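PKS (Streptomyces albus, PDB 4OQJ) probably condenses carrier-protein-bound acyl groups through a ketosynthase domain of the thiolase superfamily during antibiotic (oxazolomycin) biosynthesis. Local coordinates at residues A[390-395]-A[417-422]; A[40-45]-A[385-390]; A[546-551]-A[613-618]. All blocks are in the same frame, centred on the assembly; numbering follows the deposited sequence.

Overall arrangement
Contacts 1 and 2 lie together in the ketosynthase, their centres about 9 Å apart, and share His390 near the end of helix 376-390, which runs on through Arg391 into strand 392-393. Contact 2 is the more buried: helix 38-46 crosses that helix with no hydrogen bond between them, held by apolar side chains and one ring stack. Contact 1 is a two-stranded antiparallel ribbon nearer the surface, with backbone bonds inside and polar side chains along its outer side. Contact 3, about 57 Å from contact 1 between centres and across the chain's centre, joins two strands of a separate small parallel sheet; there valines and prolines accompany the backbone bonds.

Contact 1 of 3, residues A[390-395]-A[417-422]; sequences HRTLVP and TETKEW
Leu393 lays its CD2 methyl over one face of the Trp422 indole, 3.9 Å from the centroid of the five-membered ring and 19° off its normal, a CH-pi contact in which the two side chains stand roughly perpendicular. With CG anti to its backbone N (chi1 -171°), Trp422 directs the ring toward Met387 and Leu388 of helix 376-390, while its NE1 bonds to Ser324 OG. The other branch of Leu393, CD1, runs beside the Lys420 chain and meets CE at 4.0 Å. Leu393 and Lys420 form an antiparallel hydrogen-bonded pair: Leu393 N reaches Lys420 O at 2.8 Å, and Lys420 N returns to Leu393 O at 3.1 Å. Beyond it, Trp422 N gives a straight bond to Arg391 O, 2.9 Å long. Arg391, of positive phi, is the C-prime residue of the Schellman motif ending helix 376-390, so the ribbon starts from the helix terminus. On the opposite side of the ribbon the methyls Thr392 CG2 and Thr419 CG2 meet at 3.8 Å. Thr419 OG1, lying against Pro395 CD, is bonded to Ser46 O, and Arg391 NH1 forms a salt bridge with Glu449. Backbone bonds thus set the register, and Leu393 and Trp422 supply the apolar contact with helix 376-390.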
loop_
_atom_site.group_PDB
_atom_site.type_symbol
_atom_site.label_atom_id
_atom_site.label_comp_id
_atom_site.label_asym_id
_atom_site.label_seq_id
_atom_site.Cartn_x
_atom_site.Cartn_y
_atom_site.Cartn_z
ATOM N N HIS A 390 -17.561 -14.250 -20.375
ATOM C CA HIS A 390 -18.690 -14.472 -21.272
ATOM C C HIS A 390 -18.295 -14.474 -22.758
ATOM O O HIS A 390 -19.140 -14.732 -23.610
ATOM C CB HIS A 390 -19.769 -13.397 -21.052
ATOM C CG HIS A 390 -20.611 -13.610 -19.836
ATOM N ND1 HIS A 390 -20.402 -12.934 -18.654
ATOM C CD2 HIS A 390 -21.678 -14.417 -19.621
ATOM C CE1 HIS A 390 -21.288 -13.327 -17.758
ATOM N NE2 HIS A 390 -22.076 -14.227 -18.321
ATOM N N ARG A 391 -17.035 -14.165 -23.064
ATOM C CA ARG A 391 -16.568 -14.003 -24.456
ATOM C C ARG A 391 -17.541 -13.138 -25.246
ATOM O O ARG A 391 -17.976 -13.468 -26.364
ATOM C CB ARG A 391 -16.360 -15.368 -25.123
ATOM C CG ARG A 391 -15.043 -16.038 -24.698
ATOM C CD ARG A 391 -15.226 -17.447 -24.138
ATOM N NE ARG A 391 -15.269 -18.473 -25.187
ATOM C CZ ARG A 391 -14.241 -19.242 -25.557
ATOM N NH1 ARG A 391 -13.051 -19.131 -24.974
ATOM N NH2 ARG A 391 -14.408 -20.139 -26.521
ATOM N N THR A 392 -17.866 -12.009 -24.635
ATOM C CA THR A 392 -18.864 -11.096 -25.151
ATOM C C THR A 392 -18.419 -9.645 -24.970
ATOM O O THR A 392 -18.090 -9.216 -23.858
ATOM C CB THR A 392 -20.202 -11.324 -24.436
ATOM O OG1 THR A 392 -20.628 -12.681 -24.650
ATOM C CG2 THR A 392 -21.254 -10.362 -24.932
ATOM N N LEU A 393 -18.394 -8.895 -26.067
ATOM C CA LEU A 393 -18.158 -7.465 -26.001
ATOM C C LEU A 393 -19.470 -6.787 -25.657
ATOM O O LEU A 393 -20.529 -7.294 -26.038
ATOM C CB LEU A 393 -17.620 -6.928 -27.330
ATOM C CG LEU A 393 -16.240 -7.390 -27.810
ATOM C CD1 LEU A 393 -15.976 -6.892 -29.238
ATOM C CD2 LEU A 393 -15.145 -6.914 -26.881
ATOM N N VAL A 394 -19.403 -5.650 -24.965
ATOM C CA VAL A 394 -20.590 -4.871 -24.626
ATOM C C VAL A 394 -20.405 -3.395 -25.005
ATOM O O VAL A 394 -19.279 -2.938 -25.200
ATOM C CB VAL A 394 -20.940 -4.963 -23.122
ATOM C CG1 VAL A 394 -21.143 -6.421 -22.685
ATOM C CG2 VAL A 394 -19.856 -4.279 -22.271
ATOM N N PRO A 395 -21.517 -2.644 -25.113
ATOM C CA PRO A 395 -21.444 -1.254 -25.560
ATOM C C PRO A 395 -20.786 -0.315 -24.562
ATOM O O PRO A 395 -20.880 -0.514 -23.347
ATOM C CB PRO A 395 -22.915 -0.855 -25.738
ATOM C CG PRO A 395 -23.662 -2.120 -25.849
ATOM C CD PRO A 395 -22.912 -3.100 -25.000
ATOM N N THR A 417 -19.912 -0.260 -29.683
ATOM C CA THR A 417 -21.238 0.136 -29.223
ATOM C C THR A 417 -22.257 -1.007 -29.331
ATOM O O THR A 417 -23.460 -0.759 -29.328
ATOM C CB THR A 417 -21.771 1.340 -30.017
ATOM O OG1 THR A 417 -21.791 1.016 -31.410
ATOM C CG2 THR A 417 -20.897 2.558 -29.801
ATOM N N GLU A 418 -21.782 -2.249 -29.402
ATOM C CA GLU A 418 -22.674 -3.395 -29.600
ATOM C C GLU A 418 -22.396 -4.503 -28.610
ATOM O O GLU A 418 -21.246 -4.749 -28.237
ATOM C CB GLU A 418 -22.535 -3.994 -31.009
ATOM C CG GLU A 418 -22.151 -3.047 -32.117
ATOM C CD GLU A 418 -21.687 -3.797 -33.364
ATOM O OE1 GLU A 418 -22.503 -4.550 -33.938
ATOM O OE2 GLU A 418 -20.505 -3.652 -33.757
ATOM N N THR A 419 -23.450 -5.193 -28.198
ATOM C CA THR A 419 -23.273 -6.440 -27.503
ATOM C C THR A 419 -23.147 -7.539 -28.538
ATOM O O THR A 419 -24.060 -7.767 -29.332
ATOM C CB THR A 419 -24.428 -6.746 -26.538
ATOM O OG1 THR A 419 -24.612 -5.639 -25.645
ATOM C CG2 THR A 419 -24.094 -7.961 -25.725
ATOM N N LYS A 420 -22.011 -8.220 -28.549
ATOM C CA LYS A 420 -21.791 -9.260 -29.547
ATOM C C LYS A 420 -20.663 -10.169 -29.137
ATOM O O LYS A 420 -19.895 -9.848 -28.216
ATOM C CB LYS A 420 -21.481 -8.640 -30.909
ATOM C CG LYS A 420 -20.203 -7.812 -30.935
ATOM C CD LYS A 420 -19.783 -7.543 -32.372
ATOM C CE LYS A 420 -18.434 -6.882 -32.428
ATOM N NZ LYS A 420 -18.081 -6.482 -33.813
ATOM N N GLU A 421 -20.550 -11.293 -29.833
ATOM C CA GLU A 421 -19.494 -12.241 -29.537
ATOM C C GLU A 421 -18.152 -11.545 -29.668
ATOM O O GLU A 421 -17.939 -10.722 -30.567
ATOM C CB GLU A 421 -19.535 -13.465 -30.462
ATOM C CG GLU A 421 -18.577 -14.576 -30.007
ATOM C CD GLU A 421 -18.375 -15.668 -31.044
ATOM O OE1 GLU A 421 -19.198 -15.772 -31.979
ATOM O OE2 GLU A 421 -17.385 -16.423 -30.920
ATOM N N TRP A 422 -17.268 -11.866 -28.733
ATOM C CA TRP A 422 -15.904 -11.382 -28.745
ATOM C C TRP A 422 -15.144 -12.314 -29.682
ATOM O O TRP A 422 -14.982 -13.493 -29.364
ATOM C CB TRP A 422 -15.339 -11.397 -27.319
ATOM C CG TRP A 422 -14.021 -10.723 -27.140
ATOM C CD1 TRP A 422 -13.036 -10.557 -28.074
ATOM C CD2 TRP A 422 -13.541 -10.118 -25.938
ATOM N NE1 TRP A 422 -11.971 -9.887 -27.521
ATOM C CE2 TRP A 422 -12.258 -9.604 -26.212
ATOM C CE3 TRP A 422 -14.072 -9.964 -24.654
ATOM C CZ2 TRP A 422 -11.496 -8.948 -25.246
ATOM C CZ3 TRP A 422 -13.320 -9.318 -23.697
ATOM C CH2 TRP A 422 -12.043 -8.809 -23.997
#

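Contact 2 of 3, residues A[40-45]-A[385-390]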
loop_
_atom_site.group_PDB
_atom_site.type_symbol
_atom_site.label_atom_id
_atom_site.label_comp_id
_atom_site.label_asym_id
_atom_site.label_seq_id
_atom_site.Cartn_x
_atom_site.Cartn_y
_atom_site.Cartn_z
ATOM N N THR A 40 -26.197 -9.195 -11.896
ATOM C CA THR A 40 -27.017 -8.047 -12.278
ATOM C C THR A 40 -26.138 -6.977 -12.950
ATOM O O THR A 40 -26.623 -6.174 -13.752
ATOM C CB THR A 40 -27.789 -7.444 -11.070
ATOM O OG1 THR A 40 -26.913 -7.232 -9.957
ATOM C CG2 THR A 40 -28.899 -8.383 -10.627
ATOM N N PHE A 41 -24.849 -6.955 -12.628
ATOM C CA PHE A 41 -23.932 -6.011 -13.277
ATOM C C PHE A 41 -23.753 -6.419 -14.738
ATOM O O PHE A 41 -23.736 -5.579 -15.631
ATOM C CB PHE A 41 -22.581 -5.973 -12.539
ATOM C CG PHE A 41 -21.618 -4.918 -13.039
ATOM C CD1 PHE A 41 -22.062 -3.651 -13.430
ATOM C CD2 PHE A 41 -20.254 -5.175 -13.067
ATOM C CE1 PHE A 41 -21.166 -2.676 -13.876
ATOM C CE2 PHE A 41 -19.344 -4.194 -13.498
ATOM C CZ PHE A 41 -19.810 -2.944 -13.901
ATOM N N TRP A 42 -23.639 -7.719 -14.982
ATOM C CA TRP A 42 -23.503 -8.196 -16.340
ATOM C C TRP A 42 -24.750 -7.855 -17.135
ATOM O O TRP A 42 -24.677 -7.622 -18.341
ATOM C CB TRP A 42 -23.257 -9.698 -16.382
ATOM C CG TRP A 42 -23.200 -10.192 -17.779
ATOM C CD1 TRP A 42 -24.036 -11.084 -18.369
ATOM C CD2 TRP A 42 -22.256 -9.795 -18.784
ATOM N NE1 TRP A 42 -23.669 -11.277 -19.680
ATOM C CE2 TRP A 42 -22.577 -10.501 -19.957
ATOM C CE3 TRP A 42 -21.159 -8.921 -18.794
ATOM C CZ2 TRP A 42 -21.847 -10.358 -21.139
ATOM C CZ3 TRP A 42 -20.434 -8.781 -19.959
ATOM C CH2 TRP A 42 -20.791 -9.493 -21.130
ATOM N N LYS A 43 -25.895 -7.811 -16.460
ATOM C CA LYS A 43 -27.133 -7.451 -17.141
ATOM C C LYS A 43 -27.128 -5.977 -17.532
ATOM O O LYS A 43 -27.525 -5.634 -18.637
ATOM C CB LYS A 43 -28.345 -7.778 -16.274
ATOM C CG LYS A 43 -28.609 -9.269 -16.144
ATOM N N VAL A 44 -26.653 -5.108 -16.642
ATOM C CA VAL A 44 -26.503 -3.689 -16.959
ATOM C C VAL A 44 -25.608 -3.528 -18.183
ATOM O O VAL A 44 -25.902 -2.733 -19.072
ATOM C CB VAL A 44 -25.903 -2.886 -15.760
ATOM C CG1 VAL A 44 -25.438 -1.491 -16.194
ATOM C CG2 VAL A 44 -26.934 -2.762 -14.635
ATOM N N LEU A 45 -24.517 -4.290 -18.216
ATOM C CA LEU A 45 -23.487 -4.134 -19.240
ATOM C C LEU A 45 -23.933 -4.677 -20.598
ATOM O O LEU A 45 -23.837 -3.985 -21.616
ATOM C CB LEU A 45 -22.210 -4.853 -18.808
ATOM C CG LEU A 45 -21.468 -4.272 -17.607
ATOM C CD1 LEU A 45 -20.415 -5.256 -17.125
ATOM C CD2 LEU A 45 -20.843 -2.947 -17.992
ATOM N N ILE A 385 -13.532 -8.394 -16.643
ATOM C CA ILE A 385 -13.539 -9.809 -16.266
ATOM C C ILE A 385 -14.809 -10.513 -16.761
ATOM O O ILE A 385 -14.741 -11.621 -17.281
ATOM C CB ILE A 385 -13.412 -9.979 -14.739
ATOM C CG1 ILE A 385 -12.002 -9.599 -14.292
ATOM C CG2 ILE A 385 -13.728 -11.419 -14.316
ATOM C CD1 ILE A 385 -11.850 -9.434 -12.788
ATOM N N LEU A 386 -15.966 -9.873 -16.616
ATOM C CA LEU A 386 -17.223 -10.489 -17.044
ATOM C C LEU A 386 -17.287 -10.644 -18.567
ATOM O O LEU A 386 -17.753 -11.669 -19.073
ATOM C CB LEU A 386 -18.416 -9.671 -16.543
ATOM C CG LEU A 386 -18.580 -9.696 -15.013
ATOM C CD1 LEU A 386 -19.576 -8.649 -14.547
ATOM C CD2 LEU A 386 -19.030 -11.080 -14.539
HETATM N N MSE A 387 -16.826 -9.631 -19.292
HETATM C CA MSE A 387 -16.778 -9.687 -20.752
HETATM C C MSE A 387 -15.961 -10.880 -21.212
HETATM O O MSE A 387 -16.350 -11.579 -22.147
HETATM C CB MSE A 387 -16.159 -8.408 -21.340
HETATM C CG MSE A 387 -16.999 -7.168 -21.215
HETATM SE SE MSE A 387 -15.924 -5.588 -21.690
HETATM C CE MSE A 387 -15.557 -6.005 -23.543
ATOM N N LEU A 388 -14.806 -11.074 -20.566
ATOM C CA LEU A 388 -13.867 -12.132 -20.924
ATOM C C LEU A 388 -14.434 -13.507 -20.603
ATOM O O LEU A 388 -14.297 -14.444 -21.390
ATOM C CB LEU A 388 -12.533 -11.947 -20.194
ATOM C CG LEU A 388 -11.577 -10.877 -20.728
ATOM C CD1 LEU A 388 -10.488 -10.571 -19.693
ATOM C CD2 LEU A 388 -10.956 -11.336 -22.031
ATOM N N ARG A 389 -15.053 -13.629 -19.430
ATOM C CA ARG A 389 -15.640 -14.893 -19.020
ATOM C C ARG A 389 -16.797 -15.251 -19.946
ATOM O O ARG A 389 -16.988 -16.417 -20.264
ATOM C CB ARG A 389 -16.117 -14.852 -17.560
ATOM C CG ARG A 389 -16.303 -16.255 -16.989
ATOM C CD ARG A 389 -16.926 -16.330 -15.592
ATOM N NE ARG A 389 -16.902 -17.724 -15.129
ATOM C CZ ARG A 389 -17.753 -18.270 -14.260
ATOM N NH1 ARG A 389 -18.727 -17.549 -13.717
ATOM N NH2 ARG A 389 -17.627 -19.557 -13.935
ATOM N N HIS A 390 -17.561 -14.250 -20.375
ATOM C CA HIS A 390 -18.690 -14.472 -21.272
ATOM C C HIS A 390 -18.295 -14.474 -22.758
ATOM O O HIS A 390 -19.140 -14.732 -23.610
ATOM C CB HIS A 390 -19.769 -13.397 -21.052
ATOM C CG HIS A 390 -20.611 -13.610 -19.836
ATOM N ND1 HIS A 390 -20.402 -12.934 -18.654
ATOM C CD2 HIS A 390 -21.678 -14.417 -19.621
ATOM C CE1 HIS A 390 -21.288 -13.327 -17.758
ATOM N NE2 HIS A 390 -22.076 -14.227 -18.321
#
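Trp42 and His390 stack face to face, the imidazole centroid 3.7 Å from that of the indole five-membered ring and the planes only 2° apart. The two side chains run antiparallel: His390 CB lies at the six-membered ring, near CZ2, while its NE2 reaches back over NE1. Trp42 has CG anti to the backbone N (chi1 177°), which carries the indole out from helix 38-46 across the last turn of helix 376-390. The imidazole is fixed in rotation by its own helix: His390 ND1 donates to Leu386 O at 3.0 Å, with the acceptor close to the ring plane. That carbonyl also takes the helical bond from His390 N, the two donors arriving from opposite faces of its plane, and it sits above the rim of the same indole face that His390 covers. The helices, both in the thiolase-fold ketosynthase, pass nearly at right angles, segments 40-45 and 385-390 at 86° with axes 10.8 Å apart at closest. Trp42 CE3 presses on Leu386 CB at 3.6 Å, and CG of Met387, a selenomethionine here, approaches in the ring plane, 4.0 Å from Trp42 CZ3. Leu386 turns CG away from its carbonyl carbon and sends CD1 to Phe41 CD2 at 3.8 Å. Leu45 CD1 lies over the centre of one face of the Phe41 ring, which packs edge-to-face with Phe32 and also touches Cys30 of strand 23-31.

Contact 3 of 3, residues A[546-551]-A[613-618]; sequences PVVELV and STAPVV
Val548 and Val617 cross obliquely, bringing the two CG2 methyls to 3.5 Å on one face of a three-stranded parallel sheet in which 547-549 is the central strand, flanked by 617-618 and 648-650. In Val548, CG2 stands between the backbone N and the carbonyl carbon (chi1 of CG1 -64°), a rotation that turns this methyl across to the neighbouring strand, where it also touches Pro616 O. The other face carries Glu549 and Val618; Val547 meets Val618 at an oblique angle, CG2 to CG2 at 3.8 Å. Val547 spreads its branches over two partners: CG1 meets Pro616 CG at 4.0 Å, the valine and the proline side chains being roughly perpendicular. Helix 594-610 in the connection between the strands backs the Val548 and Val617 face, with Val617 on Ala605 and Leu550 on Phe598, while Val548 touches Leu671 of helix 660-673. Three backbone bonds hold the register: Val548 N to Pro616 O, Val618 N to Val548 O and Leu550 N to Val618 O, the last 2.7 Å long. Before the strand begins, Ser613 OG accepts from Ala615 N at 3.3 Å in an ST turn, and Ala615 CB rests 3.6 Å from Pro546 O.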
loop_
_atom_site.group_PDB
_atom_site.type_symbol
_atom_site.label_atom_id
_atom_site.label_comp_id
_atom_site.label_asym_id
_atom_site.label_seq_id
_atom_site.Cartn_x
_atom_site.Cartn_y
_atom_site.Cartn_z
ATOM N N PRO A 546 -27.509 -33.873 19.833
ATOM C CA PRO A 546 -28.061 -35.226 19.812
ATOM C C PRO A 546 -27.036 -36.291 20.175
ATOM O O PRO A 546 -25.836 -36.011 20.231
ATOM C CB PRO A 546 -28.506 -35.378 18.359
ATOM C CG PRO A 546 -27.534 -34.498 17.579
ATOM C CD PRO A 546 -26.823 -33.580 18.564
ATOM N N VAL A 547 -27.523 -37.496 20.431
ATOM C CA VAL A 547 -26.664 -38.650 20.645
ATOM C C VAL A 547 -26.952 -39.638 19.524
ATOM O O VAL A 547 -28.035 -39.590 18.936
ATOM C CB VAL A 547 -26.901 -39.304 22.033
ATOM C CG1 VAL A 547 -26.707 -38.283 23.135
ATOM C CG2 VAL A 547 -28.294 -39.917 22.137
ATOM N N VAL A 548 -25.989 -40.502 19.202
ATOM C CA VAL A 548 -26.262 -41.603 18.288
ATOM C C VAL A 548 -26.525 -42.838 19.120
ATOM O O VAL A 548 -25.823 -43.103 20.092
ATOM C CB VAL A 548 -25.116 -41.863 17.279
ATOM C CG1 VAL A 548 -24.930 -40.650 16.359
ATOM C CG2 VAL A 548 -23.822 -42.213 17.970
ATOM N N GLU A 549 -27.561 -43.575 18.740
ATOM C CA GLU A 549 -27.995 -44.736 19.500
ATOM C C GLU A 549 -27.658 -46.014 18.774
ATOM O O GLU A 549 -28.054 -46.218 17.627
ATOM C CB GLU A 549 -29.493 -44.675 19.762
ATOM C CG GLU A 549 -29.907 -43.452 20.546
ATOM C CD GLU A 549 -31.155 -43.680 21.373
ATOM O OE1 GLU A 549 -31.825 -44.720 21.176
ATOM O OE2 GLU A 549 -31.462 -42.820 22.226
ATOM N N LEU A 550 -26.908 -46.868 19.452
ATOM C CA LEU A 550 -26.612 -48.189 18.937
ATOM C C LEU A 550 -27.659 -49.133 19.494
ATOM O O LEU A 550 -27.644 -49.469 20.683
ATOM C CB LEU A 550 -25.200 -48.624 19.325
ATOM C CG LEU A 550 -24.726 -49.939 18.708
ATOM C CD1 LEU A 550 -23.236 -49.877 18.465
ATOM C CD2 LEU A 550 -25.071 -51.108 19.620
ATOM N N VAL A 551 -28.583 -49.537 18.628
ATOM C CA VAL A 551 -29.753 -50.294 19.063
ATOM C C VAL A 551 -29.581 -51.776 18.852
ATOM O O VAL A 551 -28.671 -52.213 18.154
ATOM C CB VAL A 551 -31.033 -49.859 18.312
ATOM C CG1 VAL A 551 -31.409 -48.435 18.680
ATOM C CG2 VAL A 551 -30.856 -50.002 16.792
ATOM N N SER A 613 -17.359 -36.039 14.226
ATOM C CA SER A 613 -18.517 -36.068 15.110
ATOM C C SER A 613 -18.078 -36.210 16.552
ATOM O O SER A 613 -17.161 -36.981 16.854
ATOM C CB SER A 613 -19.457 -37.220 14.766
ATOM O OG SER A 613 -20.493 -37.304 15.735
ATOM N N THR A 614 -18.750 -35.486 17.441
ATOM C CA THR A 614 -18.475 -35.599 18.867
ATOM C C THR A 614 -19.752 -35.984 19.618
ATOM O O THR A 614 -19.801 -35.925 20.846
ATOM C CB THR A 614 -17.869 -34.286 19.431
ATOM O OG1 THR A 614 -18.710 -33.165 19.123
ATOM C CG2 THR A 614 -16.492 -34.048 18.831
ATOM N N ALA A 615 -20.770 -36.404 18.867
ATOM C CA ALA A 615 -22.005 -36.931 19.445
ATOM C C ALA A 615 -21.742 -38.202 20.260
ATOM O O ALA A 615 -21.118 -39.131 19.759
ATOM C CB ALA A 615 -23.006 -37.226 18.356
ATOM N N PRO A 616 -22.226 -38.254 21.511
ATOM C CA PRO A 616 -22.076 -39.494 22.283
ATOM C C PRO A 616 -22.751 -40.694 21.632
ATOM O O PRO A 616 -23.814 -40.563 21.016
ATOM C CB PRO A 616 -22.752 -39.169 23.623
ATOM C CG PRO A 616 -22.750 -37.698 23.715
ATOM C CD PRO A 616 -22.835 -37.174 22.310
ATOM N N VAL A 617 -22.110 -41.849 21.768
ATOM C CA VAL A 617 -22.693 -43.116 21.386
ATOM C C VAL A 617 -23.372 -43.705 22.609
ATOM O O VAL A 617 -22.726 -43.915 23.636
ATOM C CB VAL A 617 -21.635 -44.102 20.843
ATOM C CG1 VAL A 617 -22.258 -45.460 20.538
ATOM C CG2 VAL A 617 -20.967 -43.535 19.594
ATOM N N VAL A 618 -24.674 -43.961 22.496
ATOM C CA VAL A 618 -25.432 -44.653 23.539
ATOM C C VAL A 618 -25.718 -46.101 23.129
ATOM O O VAL A 618 -26.334 -46.366 22.089
ATOM C CB VAL A 618 -26.762 -43.931 23.840
ATOM C CG1 VAL A 618 -27.550 -44.659 24.938
ATOM C CG2 VAL A 618 -26.496 -42.502 24.257
#